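Local coordinates for probable hydrogenase nickel incorporation protein hypB (Methanocaldococcus jannaschii, PDB 2HF8) that probably acts in [NiFe] hydrogenase maturation as a slow GTPase needed to insert nickel into the enzyme's metal centre, at residues M44-S49 with G128-P133; E99-A104 with A134-G139; E151-I156 with I184-N189. All coordinates share one frame; numbering follows the deposited sequence.

Contact 1 (M44-S49 with G128-P133); sequences MGAIGS and GNLICP. With ZN (zinc ion), chain D; GSP (5'-guanosine-diphosphate-monothiophosphate), chain F.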
loop_
_atom_site.group_PDB
_atom_site.type_symbol
_atom_site.label_atom_id
_atom_site.label_comp_id
_atom_site.label_asym_id
_atom_site.label_seq_id
_atom_site.Cartn_x
_atom_site.Cartn_y
_atom_site.Cartn_z
HETATM N N MSE A 44 3.425 -7.223 8.632
HETATM C CA MSE A 44 2.537 -6.597 7.665
HETATM C C MSE A 44 2.677 -5.083 7.729
HETATM O O MSE A 44 3.273 -4.550 8.658
HETATM C CB MSE A 44 1.088 -6.985 7.954
HETATM C CG MSE A 44 0.688 -8.372 7.474
HETATM SE SE MSE A 44 -0.973 -8.933 8.345
HETATM C CE MSE A 44 -0.253 -9.311 10.077
ATOM N N GLY A 45 2.119 -4.405 6.730
ATOM C CA GLY A 45 2.127 -2.951 6.669
ATOM C C GLY A 45 1.712 -2.432 5.310
ATOM O O GLY A 45 1.414 -3.206 4.404
ATOM N N ALA A 46 1.690 -1.111 5.174
ATOM C CA ALA A 46 1.435 -0.470 3.892
ATOM C C ALA A 46 2.726 -0.466 3.067
ATOM O O ALA A 46 3.740 -1.039 3.485
ATOM C CB ALA A 46 0.914 0.950 4.110
ATOM N N ILE A 47 2.697 0.175 1.904
ATOM C CA ILE A 47 3.881 0.237 1.042
ATOM C C ILE A 47 4.895 1.226 1.602
ATOM O O ILE A 47 4.595 2.413 1.742
ATOM C CB ILE A 47 3.528 0.653 -0.413
ATOM C CG1 ILE A 47 2.462 -0.274 -1.020
ATOM C CG2 ILE A 47 4.795 0.724 -1.284
ATOM C CD1 ILE A 47 2.975 -1.627 -1.448
ATOM N N GLY A 48 6.087 0.726 1.925
ATOM C CA GLY A 48 7.181 1.564 2.426
ATOM C C GLY A 48 7.053 2.064 3.857
ATOM O O GLY A 48 7.738 3.010 4.248
ATOM N N SER A 49 6.176 1.430 4.632
ATOM C CA SER A 49 5.986 1.752 6.053
ATOM C C SER A 49 7.247 1.579 6.905
ATOM O O SER A 49 7.408 2.255 7.930
ATOM C CB SER A 49 4.873 0.888 6.641
ATOM O OG SER A 49 3.614 1.236 6.097
ATOM N N GLY A 128 3.465 -5.561 0.936
ATOM C CA GLY A 128 2.948 -4.248 1.314
ATOM C C GLY A 128 1.507 -4.093 0.860
ATOM O O GLY A 128 1.241 -3.969 -0.332
ATOM N N ASN A 129 0.587 -4.099 1.821
ATOM C CA ASN A 129 -0.853 -4.176 1.566
ATOM C C ASN A 129 -1.585 -4.148 2.907
ATOM O O ASN A 129 -1.330 -4.991 3.775
ATOM C CB ASN A 129 -1.185 -5.471 0.800
ATOM C CG ASN A 129 -2.609 -5.503 0.248
ATOM O OD1 ASN A 129 -3.521 -4.860 0.770
ATOM N ND2 ASN A 129 -2.804 -6.280 -0.811
ATOM N N LEU A 130 -2.485 -3.177 3.080
ATOM C CA LEU A 130 -3.233 -3.035 4.335
ATOM C C LEU A 130 -4.618 -3.664 4.293
ATOM O O LEU A 130 -5.445 -3.430 5.185
ATOM C CB LEU A 130 -3.347 -1.566 4.752
ATOM C CG LEU A 130 -2.154 -0.907 5.440
ATOM C CD1 LEU A 130 -2.514 0.531 5.809
ATOM C CD2 LEU A 130 -1.690 -1.695 6.666
ATOM N N ILE A 131 -4.866 -4.471 3.268
ATOM C CA ILE A 131 -6.177 -5.071 3.075
ATOM C C ILE A 131 -6.128 -6.596 3.141
ATOM O O ILE A 131 -6.512 -7.182 4.154
ATOM C CB ILE A 131 -6.847 -4.571 1.758
ATOM C CG1 ILE A 131 -7.001 -3.041 1.799
ATOM C CG2 ILE A 131 -8.204 -5.256 1.548
ATOM C CD1 ILE A 131 -7.404 -2.392 0.493
ATOM N N CYS A 132 -5.631 -7.224 2.075
ATOM C CA CYS A 132 -5.727 -8.678 1.881
ATOM C C CYS A 132 -5.051 -9.550 2.955
ATOM O O CYS A 132 -5.623 -10.562 3.356
ATOM C CB CYS A 132 -5.230 -9.065 0.480
ATOM S SG CYS A 132 -5.579 -7.815 -0.788
ATOM N N PRO A 133 -3.833 -9.181 3.414
ATOM C CA PRO A 133 -3.172 -9.997 4.450
ATOM C C PRO A 133 -3.958 -10.217 5.757
ATOM O O PRO A 133 -3.613 -11.116 6.526
ATOM C CB PRO A 133 -1.872 -9.230 4.721
ATOM C CG PRO A 133 -1.615 -8.488 3.454
ATOM C CD PRO A 133 -2.969 -8.061 2.989
HETATM ZN ZN ZN D . -6.516 -8.774 -2.524
HETATM P PG GSP F . 8.217 -2.319 1.041
HETATM O O3B GSP F . 8.699 -1.185 2.074
HETATM S S1G GSP F . 6.514 -2.475 1.070
HETATM O O2G GSP F . 8.641 -1.862 -0.372
HETATM O O3G GSP F . 8.848 -3.675 1.398
HETATM P PB GSP F . 9.059 -1.409 3.632
HETATM O O1B GSP F . 7.832 -1.390 4.452
HETATM O O2B GSP F . 9.866 -2.628 3.866
HETATM P PA GSP F . 11.447 0.129 3.990
HETATM O O1A GSP F . 12.086 -0.562 5.135
HETATM O O2A GSP F . 12.009 -0.301 2.686
HETATM O O3A GSP F . 9.850 -0.060 3.988
HETATM O "O5'" GSP F . 11.540 1.710 4.224
HETATM C "C5'" GSP F . 10.978 2.622 3.300
HETATM C "C4'" GSP F . 11.716 3.954 3.388
HETATM O "O4'" GSP F . 11.419 4.603 4.609
HETATM C "C3'" GSP F . 13.232 3.818 3.360
HETATM O "O3'" GSP F . 13.684 4.925 2.612
HETATM C "C2'" GSP F . 13.653 3.951 4.809
HETATM O "O2'" GSP F . 14.934 4.504 4.960
HETATM C "C1'" GSP F . 12.609 4.914 5.325
HETATM N N9 GSP F . 12.261 4.817 6.749
HETATM C C8 GSP F . 11.784 3.716 7.420
HETATM N N7 GSP F . 11.535 4.087 8.696
HETATM C C5 GSP F . 11.828 5.403 8.838
HETATM C C6 GSP F . 11.752 6.282 9.915
HETATM O O6 GSP F . 11.353 5.883 11.005
HETATM N N1 GSP F . 12.123 7.604 9.751
HETATM C C2 GSP F . 12.569 8.052 8.522
HETATM N N2 GSP F . 12.925 9.321 8.361
HETATM N N3 GSP F . 12.647 7.184 7.457
HETATM C C4 GSP F . 12.278 5.879 7.613
HETATM O O HOH W 1 0.819 -6.305 4.768
#

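Contact 2 (E99-A104 with A134-G139); sequences ECHLDA and ADFDLG. With ZN (zinc ion), chain D.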
loop_
_atom_site.group_PDB
_atom_site.type_symbol
_atom_site.label_atom_id
_atom_site.label_comp_id
_atom_site.label_asym_id
_atom_site.label_seq_id
_atom_site.Cartn_x
_atom_site.Cartn_y
_atom_site.Cartn_z
ATOM N N GLU A 99 -0.072 -11.688 -7.202
ATOM C CA GLU A 99 -0.819 -11.970 -5.974
ATOM C C GLU A 99 -0.700 -10.810 -4.978
ATOM O O GLU A 99 0.367 -10.217 -4.826
ATOM C CB GLU A 99 -0.322 -13.270 -5.336
ATOM C CG GLU A 99 -1.297 -13.912 -4.355
ATOM C CD GLU A 99 -2.129 -15.034 -4.968
ATOM O OE1 GLU A 99 -2.459 -14.971 -6.181
ATOM O OE2 GLU A 99 -2.452 -15.987 -4.221
ATOM N N CYS A 100 -1.802 -10.500 -4.302
ATOM C CA CYS A 100 -1.858 -9.350 -3.400
ATOM C C CYS A 100 -1.639 -9.723 -1.932
ATOM O O CYS A 100 -1.812 -8.889 -1.042
ATOM C CB CYS A 100 -3.183 -8.596 -3.584
ATOM S SG CYS A 100 -4.644 -9.658 -3.704
ATOM N N HIS A 101 -1.241 -10.971 -1.690
ATOM C CA HIS A 101 -1.033 -11.493 -0.335
ATOM C C HIS A 101 -0.167 -12.756 -0.352
ATOM O O HIS A 101 -0.054 -13.422 -1.382
ATOM C CB HIS A 101 -2.384 -11.812 0.319
ATOM C CG HIS A 101 -3.133 -12.914 -0.365
ATOM N ND1 HIS A 101 -3.981 -12.690 -1.428
ATOM C CD2 HIS A 101 -3.129 -14.253 -0.160
ATOM C CE1 HIS A 101 -4.480 -13.843 -1.839
ATOM N NE2 HIS A 101 -3.977 -14.806 -1.087
ATOM N N LEU A 102 0.440 -13.068 0.791
ATOM C CA LEU A 102 1.040 -14.380 1.041
ATOM C C LEU A 102 -0.003 -15.319 1.661
ATOM O O LEU A 102 -1.013 -14.859 2.196
ATOM C CB LEU A 102 2.234 -14.256 1.996
ATOM C CG LEU A 102 3.567 -13.646 1.552
ATOM C CD1 LEU A 102 4.490 -13.512 2.752
ATOM C CD2 LEU A 102 4.242 -14.470 0.465
ATOM N N ASP A 103 0.242 -16.628 1.582
ATOM C CA ASP A 103 -0.597 -17.620 2.265
ATOM C C ASP A 103 0.234 -18.688 2.991
ATOM O O ASP A 103 1.438 -18.802 2.766
ATOM C CB ASP A 103 -1.649 -18.232 1.316
ATOM C CG ASP A 103 -1.045 -19.085 0.197
ATOM O OD1 ASP A 103 0.050 -19.656 0.360
ATOM O OD2 ASP A 103 -1.699 -19.204 -0.861
ATOM N N ALA A 104 -0.409 -19.450 3.873
ATOM C CA ALA A 104 0.272 -20.511 4.633
ATOM C C ALA A 104 0.897 -21.586 3.735
ATOM O O ALA A 104 1.949 -22.140 4.060
ATOM C CB ALA A 104 -0.678 -21.141 5.633
ATOM N N ALA A 134 -5.006 -9.428 5.996
ATOM C CA ALA A 134 -5.855 -9.590 7.180
ATOM C C ALA A 134 -6.503 -10.975 7.276
ATOM O O ALA A 134 -6.667 -11.515 8.377
ATOM C CB ALA A 134 -6.925 -8.514 7.217
ATOM N N ASP A 135 -6.861 -11.542 6.124
ATOM C CA ASP A 135 -7.590 -12.818 6.066
ATOM C C ASP A 135 -6.690 -14.058 5.985
ATOM O O ASP A 135 -7.177 -15.184 6.119
ATOM C CB ASP A 135 -8.554 -12.829 4.872
ATOM C CG ASP A 135 -9.518 -11.652 4.871
ATOM O OD1 ASP A 135 -10.098 -11.336 5.938
ATOM O OD2 ASP A 135 -9.703 -11.055 3.785
ATOM N N PHE A 136 -5.391 -13.858 5.770
ATOM C CA PHE A 136 -4.485 -14.974 5.482
ATOM C C PHE A 136 -3.415 -15.247 6.543
ATOM O O PHE A 136 -2.259 -14.831 6.408
ATOM C CB PHE A 136 -3.861 -14.816 4.092
ATOM C CG PHE A 136 -4.844 -14.982 2.968
ATOM C CD1 PHE A 136 -5.502 -13.879 2.434
ATOM C CD2 PHE A 136 -5.120 -16.248 2.450
ATOM C CE1 PHE A 136 -6.425 -14.032 1.393
ATOM C CE2 PHE A 136 -6.039 -16.412 1.409
ATOM C CZ PHE A 136 -6.694 -15.302 0.880
ATOM N N ASP A 137 -3.824 -15.966 7.586
ATOM C CA ASP A 137 -2.923 -16.516 8.600
ATOM C C ASP A 137 -1.810 -17.319 7.923
ATOM O O ASP A 137 -2.085 -18.174 7.076
ATOM C CB ASP A 137 -3.729 -17.423 9.532
ATOM C CG ASP A 137 -2.951 -17.881 10.759
ATOM O OD1 ASP A 137 -1.749 -17.559 10.908
ATOM O OD2 ASP A 137 -3.566 -18.585 11.593
ATOM N N LEU A 138 -0.563 -17.042 8.294
ATOM C CA LEU A 138 0.590 -17.682 7.652
ATOM C C LEU A 138 1.142 -18.863 8.451
ATOM O O LEU A 138 1.922 -19.665 7.930
ATOM C CB LEU A 138 1.702 -16.655 7.376
ATOM C CG LEU A 138 1.373 -15.427 6.513
ATOM C CD1 LEU A 138 2.611 -14.557 6.318
ATOM C CD2 LEU A 138 0.783 -15.822 5.164
ATOM N N GLY A 139 0.718 -18.971 9.708
ATOM C CA GLY A 139 1.223 -19.991 10.620
ATOM C C GLY A 139 2.243 -19.422 11.590
ATOM O O GLY A 139 3.112 -20.140 12.078
HETATM ZN ZN ZN D . -6.516 -8.774 -2.524
#

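Contact 3 (E151-I156 with I184-N189); sequences EGDDTI and IKKMEN. With GSP (5'-guanosine-diphosphate-monothiophosphate), chain J.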
loop_
_atom_site.group_PDB
_atom_site.type_symbol
_atom_site.label_atom_id
_atom_site.label_comp_id
_atom_site.label_asym_id
_atom_site.label_seq_id
_atom_site.Cartn_x
_atom_site.Cartn_y
_atom_site.Cartn_z
ATOM N N GLU A 151 1.853 8.163 5.600
ATOM C CA GLU A 151 0.664 7.677 4.913
ATOM C C GLU A 151 -0.574 8.541 5.251
ATOM O O GLU A 151 -1.609 8.433 4.602
ATOM C CB GLU A 151 0.429 6.201 5.259
ATOM C CG GLU A 151 1.481 5.257 4.665
ATOM C CD GLU A 151 1.979 4.201 5.645
ATOM O OE1 GLU A 151 1.199 3.765 6.518
ATOM O OE2 GLU A 151 3.160 3.788 5.526
ATOM N N GLY A 152 -0.440 9.413 6.249
ATOM C CA GLY A 152 -1.540 10.258 6.702
ATOM C C GLY A 152 -2.149 9.682 7.963
ATOM O O GLY A 152 -2.190 8.459 8.139
ATOM N N ASP A 153 -2.642 10.554 8.837
ATOM C CA ASP A 153 -3.119 10.107 10.150
ATOM C C ASP A 153 -4.520 9.477 10.181
ATOM O O ASP A 153 -5.018 9.153 11.261
ATOM C CB ASP A 153 -2.971 11.216 11.208
ATOM C CG ASP A 153 -3.788 12.454 10.896
ATOM O OD1 ASP A 153 -4.737 12.388 10.086
ATOM O OD2 ASP A 153 -3.478 13.509 11.477
ATOM N N ASP A 154 -5.149 9.306 9.014
ATOM C CA ASP A 154 -6.422 8.571 8.914
ATOM C C ASP A 154 -6.215 7.109 8.518
ATOM O O ASP A 154 -7.179 6.345 8.458
ATOM C CB ASP A 154 -7.378 9.220 7.899
ATOM C CG ASP A 154 -7.986 10.526 8.395
ATOM O OD1 ASP A 154 -8.411 10.601 9.570
ATOM O OD2 ASP A 154 -8.057 11.482 7.589
ATOM N N THR A 155 -4.963 6.736 8.246
ATOM C CA THR A 155 -4.593 5.397 7.771
ATOM C C THR A 155 -5.103 4.249 8.655
ATOM O O THR A 155 -5.551 3.220 8.147
ATOM C CB THR A 155 -3.051 5.289 7.587
ATOM O OG1 THR A 155 -2.618 6.277 6.643
ATOM C CG2 THR A 155 -2.642 3.920 7.072
ATOM N N ILE A 156 -5.043 4.428 9.971
ATOM C CA ILE A 156 -5.467 3.373 10.891
ATOM C C ILE A 156 -6.987 3.194 10.889
ATOM O O ILE A 156 -7.479 2.076 10.755
ATOM C CB ILE A 156 -4.902 3.589 12.319
ATOM C CG1 ILE A 156 -3.371 3.512 12.278
ATOM C CG2 ILE A 156 -5.478 2.561 13.303
ATOM C CD1 ILE A 156 -2.674 4.110 13.471
ATOM N N ILE A 184 0.264 12.115 15.680
ATOM C CA ILE A 184 0.656 10.773 16.137
ATOM C C ILE A 184 -0.111 10.282 17.373
ATOM O O ILE A 184 -0.284 9.073 17.553
ATOM C CB ILE A 184 2.196 10.611 16.338
ATOM C CG1 ILE A 184 2.719 11.462 17.503
ATOM C CG2 ILE A 184 2.933 10.920 15.042
ATOM C CD1 ILE A 184 4.202 11.233 17.837
ATOM N N LYS A 185 -0.559 11.221 18.208
ATOM C CA LYS A 185 -1.405 10.926 19.361
ATOM C C LYS A 185 -2.760 10.405 18.899
ATOM O O LYS A 185 -3.291 9.451 19.470
ATOM C CB LYS A 185 -1.607 12.181 20.220
ATOM C CG LYS A 185 -0.365 12.671 20.965
ATOM C CD LYS A 185 -0.601 14.081 21.517
ATOM C CE LYS A 185 0.596 14.600 22.303
ATOM N NZ LYS A 185 0.663 14.012 23.675
ATOM N N LYS A 186 -3.309 11.043 17.865
ATOM C CA LYS A 186 -4.544 10.596 17.235
ATOM C C LYS A 186 -4.396 9.182 16.678
ATOM O O LYS A 186 -5.256 8.328 16.913
ATOM C CB LYS A 186 -4.973 11.556 16.120
ATOM C CG LYS A 186 -6.247 11.118 15.396
ATOM C CD LYS A 186 -6.350 11.716 14.003
ATOM C CE LYS A 186 -7.577 11.182 13.269
ATOM N NZ LYS A 186 -7.409 9.800 12.737
HETATM N N MSE A 187 -3.310 8.946 15.942
HETATM C CA MSE A 187 -3.027 7.630 15.365
HETATM C C MSE A 187 -2.892 6.564 16.449
HETATM O O MSE A 187 -3.479 5.493 16.346
HETATM C CB MSE A 187 -1.766 7.679 14.502
HETATM C CG MSE A 187 -1.933 8.504 13.234
HETATM SE SE MSE A 187 -0.310 8.588 12.157
HETATM C CE MSE A 187 -0.384 6.824 11.327
ATOM N N GLU A 188 -2.123 6.876 17.488
ATOM C CA GLU A 188 -1.951 5.979 18.624
ATOM C C GLU A 188 -3.297 5.595 19.243
ATOM O O GLU A 188 -3.555 4.417 19.497
ATOM C CB GLU A 188 -1.038 6.622 19.663
ATOM C CG GLU A 188 -0.909 5.840 20.959
ATOM C CD GLU A 188 0.131 6.432 21.885
ATOM O OE1 GLU A 188 0.219 7.679 21.963
ATOM O OE2 GLU A 188 0.856 5.650 22.533
ATOM N N ASN A 189 -4.150 6.594 19.465
ATOM C CA ASN A 189 -5.496 6.364 19.986
ATOM C C ASN A 189 -6.399 5.569 19.050
ATOM O O ASN A 189 -7.155 4.710 19.509
ATOM C CB ASN A 189 -6.152 7.690 20.390
ATOM C CG ASN A 189 -5.635 8.201 21.715
ATOM O OD1 ASN A 189 -5.439 7.428 22.654
ATOM N ND2 ASN A 189 -5.407 9.502 21.801
HETATM P PG GSP J . -5.287 6.990 0.805
HETATM O O3B GSP J . -4.158 8.141 0.728
HETATM S S1G GSP J . -4.690 5.563 0.080
HETATM O O2G GSP J . -5.609 6.700 2.284
HETATM O O3G GSP J . -6.570 7.431 0.088
HETATM P PB GSP J . -3.984 9.204 -0.479
HETATM O O1B GSP J . -3.202 8.590 -1.571
HETATM O O2B GSP J . -5.255 9.788 -0.963
HETATM P PA GSP J . -3.531 11.703 0.868
HETATM O O1A GSP J . -3.899 12.707 -0.145
HETATM O O2A GSP J . -4.614 11.498 1.861
HETATM O O3A GSP J . -3.056 10.327 0.192
HETATM O "O5'" GSP J . -2.187 12.186 1.599
HETATM C "C5'" GSP J . -1.633 11.476 2.686
HETATM C "C4'" GSP J . -0.837 12.457 3.541
HETATM O "O4'" GSP J . 0.281 12.922 2.810
HETATM C "C3'" GSP J . -1.641 13.697 3.914
HETATM O "O3'" GSP J . -1.402 13.973 5.274
HETATM C "C2'" GSP J . -1.078 14.807 3.042
HETATM O "O2'" GSP J . -1.099 16.058 3.687
HETATM C "C1'" GSP J . 0.345 14.334 2.826
HETATM N N9 GSP J . 0.965 14.742 1.559
HETATM C C8 GSP J . 0.523 14.491 0.281
HETATM N N7 GSP J . 1.427 15.007 -0.586
HETATM C C5 GSP J . 2.436 15.572 0.128
HETATM C C6 GSP J . 3.605 16.235 -0.233
HETATM O O6 GSP J . 3.875 16.397 -1.416
HETATM N N1 GSP J . 4.462 16.707 0.749
HETATM C C2 GSP J . 4.160 16.520 2.089
HETATM N N2 GSP J . 4.973 16.969 3.044
HETATM N N3 GSP J . 3.002 15.864 2.441
HETATM C C4 GSP J . 2.156 15.401 1.480
#

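Contact 1 (M44-S49 with G128-P133)
Gly45 and Asn129 join the two backbones through one hydrogen bond, 2.9 Å from Asn129 N to Gly45 O; it lies in the carbonyl plane with an N-H...O angle of 157°, at the point where strand 39-45 gives way to loop. A water, 3.0 Å from Gly45 N, links that amide to the carbonyl oxygen of Asn129. Beyond it the backbone folds into a type II turn from Ala46 to Ser49, and the CA atoms of Ile47 and Gly128 come within 4.6 Å. Ile47 lays CD1 against Gly128 O at only 3.1 Å; a CB on Gly128 would run straight into that methyl, so the glycine makes the close approach possible. Leu130 covers the next stretch: its CG sits 3.8 Å from Ala46 CB, while CD2 lies against the peptide between Gly45 and Ala46. At the strand end of the contact, the selenomethionine Met44 bends at chi3 (-74°) and slides its SE past Pro133 CB in the opposite direction, 3.7 Å apart. Asn129 turns away and braces its own loop, its OD1 taking the amide of Ile131 at 2.9 Å in an Asx turn and that of Cys132 more weakly. One end of the contact thus serves the nucleotide, with Gly48 CA 3.2 Å from O3B of the GTP analogue, as expected of a P-loop to which Lys51 also belongs; the other serves zinc through Cys132 SG. Across the dimer, Ala46 and Ile47 pack on Ile47 and Ala46 of the second subunit. Met44 pairs by backbone with Ile144 and Val146 of strand 142-148, whose Val145 and Ile147 pack on Leu130, and Ile162 of helix 160-163 covers both Met44 and Leu130.

Contact 2 (E99-A104 with A134-G139)
His101 and Phe136 stack face to face, their ring planes 13° apart and their centroids separated by 3.8 Å. Phe136 CE1 stands over the middle of the imidazole, and in return His101 CD2 lies over the middle of the benzene ring; the closest atoms are His101 NE2 and Phe136 CZ, at 3.4 Å. Glu99 CG rests near the rim of the other imidazole face, and Cys100 SG meets the ring at its edge, in plane. A chi1 of 65° sets the His101 ring between its own backbone N and carbonyl carbon, and the stack probably limits its freedom to turn. This matters because His101 is an established ligand of the zinc site, although in this chain His101 ND1 stands 4.8 Å from the ion, too far to bind it. Cys100 SG does bind, at 2.4 Å, together with Cys132 of the same chain and Cys100 of the second subunit.

Beyond the rings the contact becomes aliphatic. Leu138 directs CD2 onto Leu102, reaching its CB at 3.8 Å and lying beside its carbonyl, and Leu102 O is also 3.4 Å from Phe136 CB. Ala104 CB then closes on Asp137 O at 3.6 Å. Asp137 OD1 stiffens its loop from within by receiving Gly139 N in an Asx turn, and Asp103 caps the start of helix 104-111 by accepting Leu106 N. Helix 18-35 clamps both loops, Arg30 forming a salt bridge with Asp137, Asn22 bonding to Ala104 N and Asp137 O, and Asn29 to the carbonyls of Ala104 and Leu138. Ile124 of strand 121-125 packs against both Leu102 and Leu138.

Contact 3 (E151-I156 with I184-N189)
Lys186 reaches Asp153 and Asp154 with CG anti to its backbone N (chi1 179°) and a chain that stays extended until a bend at chi4, which swings NZ back toward the loop. Its neighbour Met187, a selenomethionine, bends at chi3 (78°), carrying CE to the region between Gly152 O and Ile156 CD1. The ammonium group gives Asp153 O a 2.9 Å hydrogen bond, approaching from above the carbonyl plane rather than along a lone pair, and makes a weak, salt-bridging bond of 3.4 Å to Asp154 OD1. Asp190 and Glu157 form further salt bridges with it, so NZ sits among three carboxylates. A methionine in its place would probably strip the Asp153 carbonyl of this donor and leave the neighbouring Asp154 and Glu157 carboxylates without their shared positive charge, and Asp190 without its salt-bridge partner.

Beside the charged group, Met187 CG presses on Asp153 CB at 3.5 Å. The Asp153 carboxylate is used elsewhere, OD2 accepting Asp183 N just ahead of the helix. Ile156 crosses Met187 at about a right angle, its CD1 3.8 Å from Met187 CB and 3.3 Å from Met187 O. The loop holds its own shape as a type I turn from Gly152 to Thr155, where Gly152 O receives both Thr155 N and, at 2.7 Å, Thr155 OG1, from the same face of its plane. Gly152 CA also lies 3.9 Å from C4' of the nucleotide held by Lys51 of the second subunit. The contact joins the loop after strand 142-148 to helix 184-194 of the G-domain; that loop lies at the nucleotide-bearing dimer interface, as in other SIMIBI GTPases.

Contacts 1 and 2 interlock along the chain: 44-49 and 99-104 come first, followed by the adjoining partners 128-133 and 134-139. Contact 3 opens only afterwards. The centres of contacts 1 and 2 are about 12 Å apart, and both supply cysteines to the zinc ion, with a weak bond from Asn129 ND2 to Cys100 O between them. Contact 3, about 15 Å from contact 1, is tied to it by the hydrogen bond between Ser49 and Glu151, but its centre is about 25 Å from that of contact 2. Contact 1 thus stands at the end of central strand 39-45, connecting metal site and nucleotide loops within one G-domain, and all three contacts touch the second subunit.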